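Local structure of protein Aster-A (Mus musculus, 6GQF) at residues A[163-171]-A[183-194]. The protein carries cholesterol from the plasma membrane to the endoplasmic reticulum without vesicles, here represented by its sterol-binding VASt (ASTER) domain with 25-hydroxycholesterol bound. Residues are numbered along the deposited sequence; the frame is centred on the assembly and turned at random.
Sequences RVSSEIRYR and EKNSWSGIEDYF. With HC3 (25-hydroxycholesterol), chain E.
Glu183 receives the hydroxyl of Tyr170: OH donates to OE2 at 2.6 Å, arriving 36° out of the carboxylate plane. A bend at chi2 (-81°) brings the carboxylate to the strand, and its other oxygen, OE1, accepts from Trp187 NE1 at 3.2 Å, so each oxygen has its own donor. A leucine at Glu183 would probably leave both the Tyr170 hydroxyl and the indole N-H without their acceptor and the indole less firmly held. Ser186 contributes CB to Ile168 CD1 at 4.1 Å, while its OG bonds to Ile182 O and also meets the sterol. Ile168 CD1 packs obliquely against the Trp187 indole, 3.7 Å from CE2; Ser166 O lies at the ring edge, 3.9 Å from CH2, and Arg40 adds a cation-pi contact. This is the helix-grip architecture of the StAR-related, Bet v 1-like fold: the 183-194 part of the long helix 176-202 runs nearly antiparallel (152°) to strand 163-170, with the sterol held between helix and curved sheet. Ile190 CG2 approaches Ser166 OG, which is hydrogen-bonded to His148 of the pocket. At Phe194, Val164 CG1 makes a CH-pi contact, 4.0 Å from the ring centroid; Tyr193 CD2 backs the opposite face.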
ATOM      1  N   ARG A 163      -1.987  -7.401   8.859  1.00 64.38           N
ATOM      2  CA  ARG A 163      -3.178  -7.459   8.015  1.00 65.73           C
ATOM      3  C   ARG A 163      -3.183  -6.310   7.010  1.00 66.90           C
ATOM      4  O   ARG A 163      -2.843  -5.176   7.348  1.00 66.67           O
ATOM      5  CB  ARG A 163      -4.454  -7.412   8.861  1.00 61.90           C
ATOM      6  CG  ARG A 163      -4.744  -8.684   9.619  1.00 72.46           C
ATOM      7  CD  ARG A 163      -5.915  -8.508  10.571  1.00 80.11           C
ATOM      8  NE  ARG A 163      -7.200  -8.379   9.884  1.00 84.23           N
ATOM      9  CZ  ARG A 163      -7.950  -9.404   9.481  1.00 86.97           C
ATOM     10  NH1 ARG A 163      -7.550 -10.656   9.673  1.00 82.36           N
ATOM     11  NH2 ARG A 163      -9.106  -9.176   8.873  1.00 79.28           N
ATOM     12  N   VAL A 164      -3.565  -6.612   5.773  1.00 63.86           N
ATOM     13  CA  VAL A 164      -3.743  -5.586   4.757  1.00 54.23           C
ATOM     14  C   VAL A 164      -5.015  -5.840   3.962  1.00 55.22           C
ATOM     15  O   VAL A 164      -5.142  -6.850   3.269  1.00 58.27           O
ATOM     16  CB  VAL A 164      -2.552  -5.517   3.787  1.00 62.77           C
ATOM     17  CG1 VAL A 164      -2.740  -4.368   2.794  1.00 59.72           C
ATOM     18  CG2 VAL A 164      -1.245  -5.355   4.554  1.00 65.70           C
ATOM     19  N   SER A 165      -5.955  -4.913   4.080  1.00 60.24           N
ATOM     20  CA  SER A 165      -7.167  -4.929   3.283  1.00 61.94           C
ATOM     21  C   SER A 165      -7.159  -3.711   2.377  1.00 61.77           C
ATOM     22  O   SER A 165      -6.505  -2.713   2.677  1.00 57.47           O
ATOM     23  CB  SER A 165      -8.407  -4.932   4.174  1.00 61.86           C
ATOM     24  OG  SER A 165      -8.385  -3.817   5.046  1.00 67.02           O
ATOM     25  N   SER A 166      -7.882  -3.801   1.267  1.00 65.09           N
ATOM     26  CA  SER A 166      -7.922  -2.722   0.290  1.00 61.30           C
ATOM     27  C   SER A 166      -9.337  -2.532  -0.226  1.00 61.83           C
ATOM     28  O   SER A 166     -10.222  -3.335   0.061  1.00 62.83           O
ATOM     29  CB  SER A 166      -6.970  -3.018  -0.864  1.00 56.66           C
ATOM     30  OG  SER A 166      -5.675  -3.297  -0.345  1.00 55.44           O
ATOM     31  N   GLU A 167      -9.548  -1.454  -0.971  1.00 59.75           N
ATOM     32  CA  GLU A 167     -10.818  -1.238  -1.643  1.00 62.75           C
ATOM     33  C   GLU A 167     -10.648  -0.215  -2.762  1.00 53.97           C
ATOM     34  O   GLU A 167      -9.746   0.619  -2.725  1.00 50.23           O
ATOM     35  CB  GLU A 167     -11.898  -0.791  -0.647  1.00 61.02           C
ATOM     36  CG  GLU A 167     -11.778   0.640  -0.154  1.00 60.39           C
ATOM     37  CD  GLU A 167     -12.858   0.997   0.863  1.00 76.85           C
ATOM     38  OE1 GLU A 167     -13.659   0.105   1.219  1.00 74.34           O
ATOM     39  OE2 GLU A 167     -12.908   2.168   1.304  1.00 73.92           O
ATOM     40  N   ILE A 168     -11.517  -0.311  -3.763  1.00 52.44           N
ATOM     41  CA  ILE A 168     -11.536   0.622  -4.881  1.00 53.47           C
ATOM     42  C   ILE A 168     -12.620   1.665  -4.650  1.00 49.71           C
ATOM     43  O   ILE A 168     -13.745   1.327  -4.282  1.00 55.04           O
ATOM     44  CB  ILE A 168     -11.782  -0.107  -6.222  1.00 60.05           C
ATOM     45  CG1 ILE A 168     -10.624  -1.061  -6.524  1.00 50.81           C
ATOM     46  CG2 ILE A 168     -11.934   0.887  -7.363  1.00 55.16           C
ATOM     47  CD1 ILE A 168     -10.964  -2.121  -7.524  1.00 55.52           C
ATOM     48  N   ARG A 169     -12.269   2.927  -4.873  1.00 55.60           N
ATOM     49  CA  ARG A 169     -13.174   4.051  -4.646  1.00 54.21           C
ATOM     50  C   ARG A 169     -13.376   4.863  -5.925  1.00 53.04           C
ATOM     51  O   ARG A 169     -12.425   5.407  -6.485  1.00 48.49           O
ATOM     52  CB  ARG A 169     -12.635   4.952  -3.536  1.00 54.14           C
ATOM     53  CG  ARG A 169     -12.652   4.312  -2.164  1.00 63.50           C
ATOM     54  CD  ARG A 169     -12.186   5.280  -1.094  1.00 63.66           C
ATOM     55  NE  ARG A 169     -12.209   4.656   0.225  1.00 64.71           N
ATOM     56  CZ  ARG A 169     -11.580   5.131   1.294  1.00 63.83           C
ATOM     57  NH1 ARG A 169     -10.862   6.247   1.214  1.00 61.44           N
ATOM     58  NH2 ARG A 169     -11.665   4.483   2.446  1.00 63.88           N
ATOM     59  N   TYR A 170     -14.628   4.944  -6.367  1.00 51.69           N
ATOM     60  CA  TYR A 170     -14.986   5.630  -7.601  1.00 49.98           C
ATOM     61  C   TYR A 170     -15.520   7.045  -7.364  1.00 51.19           C
ATOM     62  O   TYR A 170     -16.528   7.229  -6.687  1.00 59.08           O
ATOM     63  CB  TYR A 170     -16.032   4.805  -8.355  1.00 53.11           C
ATOM     64  CG  TYR A 170     -15.511   3.469  -8.823  1.00 55.91           C
ATOM     65  CD1 TYR A 170     -14.863   3.347 -10.046  1.00 62.02           C
ATOM     66  CD2 TYR A 170     -15.650   2.333  -8.039  1.00 57.76           C
ATOM     67  CE1 TYR A 170     -14.377   2.126 -10.479  1.00 62.19           C
ATOM     68  CE2 TYR A 170     -15.167   1.108  -8.463  1.00 63.32           C
ATOM     69  CZ  TYR A 170     -14.531   1.011  -9.684  1.00 63.88           C
ATOM     70  OH  TYR A 170     -14.049  -0.204 -10.111  1.00 60.39           O
ATOM     71  N   ARG A 171     -14.847   8.040  -7.934  1.00 47.95           N
ATOM     72  CA  ARG A 171     -15.343   9.411  -7.894  1.00 48.11           C
ATOM     73  C   ARG A 171     -16.589   9.543  -8.760  1.00 49.00           C
ATOM     74  O   ARG A 171     -17.481  10.337  -8.471  1.00 60.64           O
ATOM     75  CB  ARG A 171     -14.273  10.390  -8.368  1.00 47.67           C
ATOM     76  CG  ARG A 171     -12.953  10.266  -7.643  1.00 49.21           C
ATOM     77  CD  ARG A 171     -12.046  11.406  -8.025  1.00 54.28           C
ATOM     78  NE  ARG A 171     -10.755  11.335  -7.354  1.00 58.83           N
ATOM     79  CZ  ARG A 171      -9.684  10.715  -7.837  1.00 54.48           C
ATOM     80  NH1 ARG A 171      -9.729  10.093  -9.007  1.00 51.90           N
ATOM     81  NH2 ARG A 171      -8.558  10.721  -7.138  1.00 64.60           N
ATOM     82  N   GLU A 183     -11.714  -2.844 -12.397  1.00 61.80           N
ATOM     83  CA  GLU A 183     -11.722  -3.850 -11.339  1.00 52.80           C
ATOM     84  C   GLU A 183     -10.686  -4.941 -11.606  1.00 56.96           C
ATOM     85  O   GLU A 183      -9.908  -5.304 -10.727  1.00 57.15           O
ATOM     86  CB  GLU A 183     -13.113  -4.478 -11.212  1.00 59.76           C
ATOM     87  CG  GLU A 183     -14.202  -3.537 -10.693  1.00 62.55           C
ATOM     88  CD  GLU A 183     -14.198  -3.374  -9.176  1.00 75.68           C
ATOM     89  OE1 GLU A 183     -13.720  -4.285  -8.464  1.00 81.23           O
ATOM     90  OE2 GLU A 183     -14.685  -2.327  -8.695  1.00 69.65           O
ATOM     91  N   LYS A 184     -10.686  -5.454 -12.833  1.00 62.90           N
ATOM     92  CA  LYS A 184      -9.801  -6.546 -13.229  1.00 58.75           C
ATOM     93  C   LYS A 184      -8.319  -6.180 -13.121  1.00 59.89           C
ATOM     94  O   LYS A 184      -7.552  -6.866 -12.441  1.00 60.28           O
ATOM     95  CB  LYS A 184     -10.124  -6.973 -14.661  1.00 58.65           C
ATOM     96  CG  LYS A 184      -9.357  -8.194 -15.144  1.00 71.76           C
ATOM     97  CD  LYS A 184      -9.539  -8.436 -16.645  1.00 82.90           C
ATOM     98  CE  LYS A 184      -8.915  -7.320 -17.494  1.00 87.78           C
ATOM     99  NZ  LYS A 184      -9.034  -7.545 -18.966  1.00 86.45           N
ATOM    100  N   ASN A 185      -7.921  -5.110 -13.805  1.00 62.70           N
ATOM    101  CA  ASN A 185      -6.519  -4.690 -13.847  1.00 61.91           C
ATOM    102  C   ASN A 185      -6.000  -4.190 -12.501  1.00 63.01           C
ATOM    103  O   ASN A 185      -4.839  -4.422 -12.156  1.00 58.74           O
ATOM    104  CB  ASN A 185      -6.317  -3.587 -14.891  1.00 64.55           C
ATOM    105  CG  ASN A 185      -6.762  -3.999 -16.282  1.00 74.83           C
ATOM    106  OD1 ASN A 185      -7.417  -3.226 -16.982  1.00 86.81           O
ATOM    107  ND2 ASN A 185      -6.403  -5.208 -16.697  1.00 74.93           N
ATOM    108  N   SER A 186      -6.852  -3.488 -11.755  1.00 60.88           N
ATOM    109  CA  SER A 186      -6.474  -2.967 -10.444  1.00 49.88           C
ATOM    110  C   SER A 186      -6.188  -4.091  -9.450  1.00 52.42           C
ATOM    111  O   SER A 186      -5.128  -4.113  -8.828  1.00 54.31           O
ATOM    112  CB  SER A 186      -7.569  -2.055  -9.887  1.00 52.82           C
ATOM    113  OG  SER A 186      -7.703  -0.865 -10.647  1.00 47.72           O
ATOM    114  N   TRP A 187      -7.125  -5.023  -9.297  1.00 51.73           N
ATOM    115  CA  TRP A 187      -6.956  -6.107  -8.330  1.00 48.73           C
ATOM    116  C   TRP A 187      -5.804  -7.038  -8.695  1.00 54.60           C
ATOM    117  O   TRP A 187      -5.200  -7.650  -7.818  1.00 59.27           O
ATOM    118  CB  TRP A 187      -8.244  -6.919  -8.191  1.00 49.66           C
ATOM    119  CG  TRP A 187      -9.287  -6.248  -7.359  1.00 48.96           C
ATOM    120  CD1 TRP A 187     -10.558  -5.934  -7.735  1.00 52.69           C
ATOM    121  CD2 TRP A 187      -9.145  -5.796  -6.007  1.00 55.46           C
ATOM    122  NE1 TRP A 187     -11.219  -5.318  -6.702  1.00 57.77           N
ATOM    123  CE2 TRP A 187     -10.374  -5.220  -5.631  1.00 54.92           C
ATOM    124  CE3 TRP A 187      -8.098  -5.823  -5.080  1.00 50.30           C
ATOM    125  CZ2 TRP A 187     -10.586  -4.678  -4.368  1.00 50.56           C
ATOM    126  CZ3 TRP A 187      -8.309  -5.283  -3.830  1.00 51.91           C
ATOM    127  CH2 TRP A 187      -9.546  -4.718  -3.484  1.00 54.45           C
ATOM    128  N   SER A 188      -5.498  -7.152  -9.982  1.00 50.15           N
ATOM    129  CA  SER A 188      -4.379  -7.983 -10.405  1.00 54.04           C
ATOM    130  C   SER A 188      -3.055  -7.332 -10.000  1.00 59.95           C
ATOM    131  O   SER A 188      -2.134  -8.009  -9.540  1.00 59.88           O
ATOM    132  CB  SER A 188      -4.420  -8.214 -11.911  1.00 53.73           C
ATOM    133  OG  SER A 188      -4.340  -6.985 -12.600  1.00 69.32           O
ATOM    134  N   GLY A 189      -2.969  -6.015 -10.171  1.00 55.57           N
ATOM    135  CA  GLY A 189      -1.788  -5.264  -9.778  1.00 49.62           C
ATOM    136  C   GLY A 189      -1.671  -5.062  -8.275  1.00 57.70           C
ATOM    137  O   GLY A 189      -0.568  -4.890  -7.751  1.00 54.92           O
ATOM    138  N   ILE A 190      -2.808  -5.078  -7.582  1.00 53.77           N
ATOM    139  CA  ILE A 190      -2.826  -4.925  -6.130  1.00 57.02           C
ATOM    140  C   ILE A 190      -2.402  -6.223  -5.450  1.00 59.41           C
ATOM    141  O   ILE A 190      -1.604  -6.211  -4.511  1.00 58.91           O
ATOM    142  CB  ILE A 190      -4.230  -4.493  -5.621  1.00 56.63           C
ATOM    143  CG1 ILE A 190      -4.476  -3.018  -5.946  1.00 47.08           C
ATOM    144  CG2 ILE A 190      -4.365  -4.697  -4.100  1.00 55.07           C
ATOM    145  CD1 ILE A 190      -5.916  -2.569  -5.769  1.00 40.60           C
ATOM    146  N   GLU A 191      -2.936  -7.343  -5.923  1.00 60.92           N
ATOM    147  CA  GLU A 191      -2.606  -8.640  -5.347  1.00 62.80           C
ATOM    148  C   GLU A 191      -1.167  -9.009  -5.649  1.00 64.57           C
ATOM    149  O   GLU A 191      -0.463  -9.545  -4.796  1.00 65.65           O
ATOM    150  CB  GLU A 191      -3.544  -9.719  -5.875  1.00 62.04           C
ATOM    151  CG  GLU A 191      -4.947  -9.608  -5.328  1.00 67.89           C
ATOM    152  CD  GLU A 191      -5.919 -10.521  -6.033  1.00 79.49           C
ATOM    153  OE1 GLU A 191      -5.539 -11.114  -7.068  1.00 79.23           O
ATOM    154  OE2 GLU A 191      -7.064 -10.648  -5.550  1.00 85.42           O
ATOM    155  N   ASP A 192      -0.733  -8.718  -6.870  1.00 63.62           N
ATOM    156  CA  ASP A 192       0.619  -9.047  -7.286  1.00 63.45           C
ATOM    157  C   ASP A 192       1.625  -8.278  -6.444  1.00 67.35           C
ATOM    158  O   ASP A 192       2.704  -8.784  -6.131  1.00 75.76           O
ATOM    159  CB  ASP A 192       0.821  -8.737  -8.766  1.00 63.10           C
ATOM    160  CG  ASP A 192       2.190  -9.156  -9.266  1.00 72.52           C
ATOM    161  OD1 ASP A 192       2.663 -10.245  -8.877  1.00 81.50           O
ATOM    162  OD2 ASP A 192       2.796  -8.395 -10.046  1.00 80.03           O
ATOM    163  N   TYR A 193       1.260  -7.056  -6.071  1.00 63.23           N
ATOM    164  CA  TYR A 193       2.140  -6.207  -5.277  1.00 61.21           C
ATOM    165  C   TYR A 193       2.259  -6.719  -3.844  1.00 60.92           C
ATOM    166  O   TYR A 193       3.362  -6.948  -3.349  1.00 59.61           O
ATOM    167  CB  TYR A 193       1.641  -4.755  -5.271  1.00 56.52           C
ATOM    168  CG  TYR A 193       2.436  -3.870  -4.332  1.00 57.76           C
ATOM    169  CD1 TYR A 193       3.600  -3.239  -4.759  1.00 59.40           C
ATOM    170  CD2 TYR A 193       2.037  -3.682  -3.016  1.00 50.51           C
ATOM    171  CE1 TYR A 193       4.337  -2.442  -3.903  1.00 49.30           C
ATOM    172  CE2 TYR A 193       2.769  -2.889  -2.156  1.00 58.33           C
ATOM    173  CZ  TYR A 193       3.918  -2.271  -2.605  1.00 55.35           C
ATOM    174  OH  TYR A 193       4.648  -1.477  -1.750  1.00 60.88           O
ATOM    175  N   PHE A 194       1.118  -6.896  -3.184  1.00 60.13           N
ATOM    176  CA  PHE A 194       1.103  -7.242  -1.768  1.00 63.18           C
ATOM    177  C   PHE A 194       1.512  -8.691  -1.512  1.00 64.25           C
ATOM    178  O   PHE A 194       2.074  -9.003  -0.463  1.00 68.29           O
ATOM    179  CB  PHE A 194      -0.282  -6.967  -1.172  1.00 62.39           C
ATOM    180  CG  PHE A 194      -0.539  -5.511  -0.900  1.00 59.90           C
ATOM    181  CD1 PHE A 194       0.056  -4.877   0.180  1.00 56.71           C
ATOM    182  CD2 PHE A 194      -1.364  -4.774  -1.732  1.00 60.67           C
ATOM    183  CE1 PHE A 194      -0.172  -3.535   0.425  1.00 51.52           C
ATOM    184  CE2 PHE A 194      -1.597  -3.432  -1.488  1.00 59.01           C
ATOM    185  CZ  PHE A 194      -1.000  -2.815  -0.407  1.00 52.12           C
TER
HETATM  186  C18 HC3 E 601      -2.420  -1.345  -9.939  1.00 49.78           C
HETATM  187  C13 HC3 E 601      -2.354   0.187  -9.949  1.00 52.00           C
HETATM  188  C12 HC3 E 601      -0.960   0.486 -10.028  1.00 49.92           C
HETATM  189  C11 HC3 E 601      -0.127   0.071  -8.684  1.00 53.20           C
HETATM  190  C9  HC3 E 601      -0.742   0.635  -7.407  1.00 50.72           C
HETATM  191  C10 HC3 E 601       0.087   0.228  -6.070  1.00 50.72           C
HETATM  192  C19 HC3 E 601       0.456  -1.234  -6.176  1.00 52.35           C
HETATM  193  C1  HC3 E 601       1.393   1.019  -6.020  1.00 56.77           C
HETATM  194  C2  HC3 E 601       2.184   0.742  -4.764  1.00 60.81           C
HETATM  195  C3  HC3 E 601       1.395   0.983  -3.517  1.00 62.50           C
HETATM  196  O1  HC3 E 601       2.155   0.586  -2.375  1.00 67.87           O
HETATM  197  C4  HC3 E 601       0.080   0.210  -3.519  1.00 51.81           C
HETATM  198  C5  HC3 E 601      -0.679   0.437  -4.823  1.00 47.09           C
HETATM  199  C6  HC3 E 601      -2.322   0.275  -4.854  1.00 50.48           C
HETATM  200  C7  HC3 E 601      -3.011   0.794  -6.058  1.00 48.67           C
HETATM  201  C8  HC3 E 601      -2.213   0.237  -7.353  1.00 43.38           C
HETATM  202  C14 HC3 E 601      -2.928   0.690  -8.600  1.00 43.55           C
HETATM  203  C15 HC3 E 601      -4.525   0.487  -8.712  1.00 44.36           C
HETATM  204  C16 HC3 E 601      -4.809   0.590 -10.404  1.00 46.18           C
HETATM  205  C17 HC3 E 601      -3.432   0.731 -11.084  1.00 44.14           C
HETATM  206  C20 HC3 E 601      -3.276   0.063 -12.365  1.00 43.32           C
HETATM  207  C21 HC3 E 601      -2.288   0.916 -13.215  1.00 55.56           C
HETATM  208  C22 HC3 E 601      -4.578  -0.235 -13.188  1.00 54.73           C
HETATM  209  C23 HC3 E 601      -4.754   0.548 -14.466  1.00 58.21           C
HETATM  210  C24 HC3 E 601      -6.180   0.293 -14.892  1.00 56.13           C
HETATM  211  C25 HC3 E 601      -6.355   0.621 -16.354  1.00 69.63           C
HETATM  212  C26 HC3 E 601      -7.823   0.480 -16.675  1.00 59.46           C
HETATM  213  C27 HC3 E 601      -5.908   2.046 -16.613  1.00 61.87           C
HETATM  214  O2  HC3 E 601      -5.607  -0.286 -17.130  1.00 76.21           O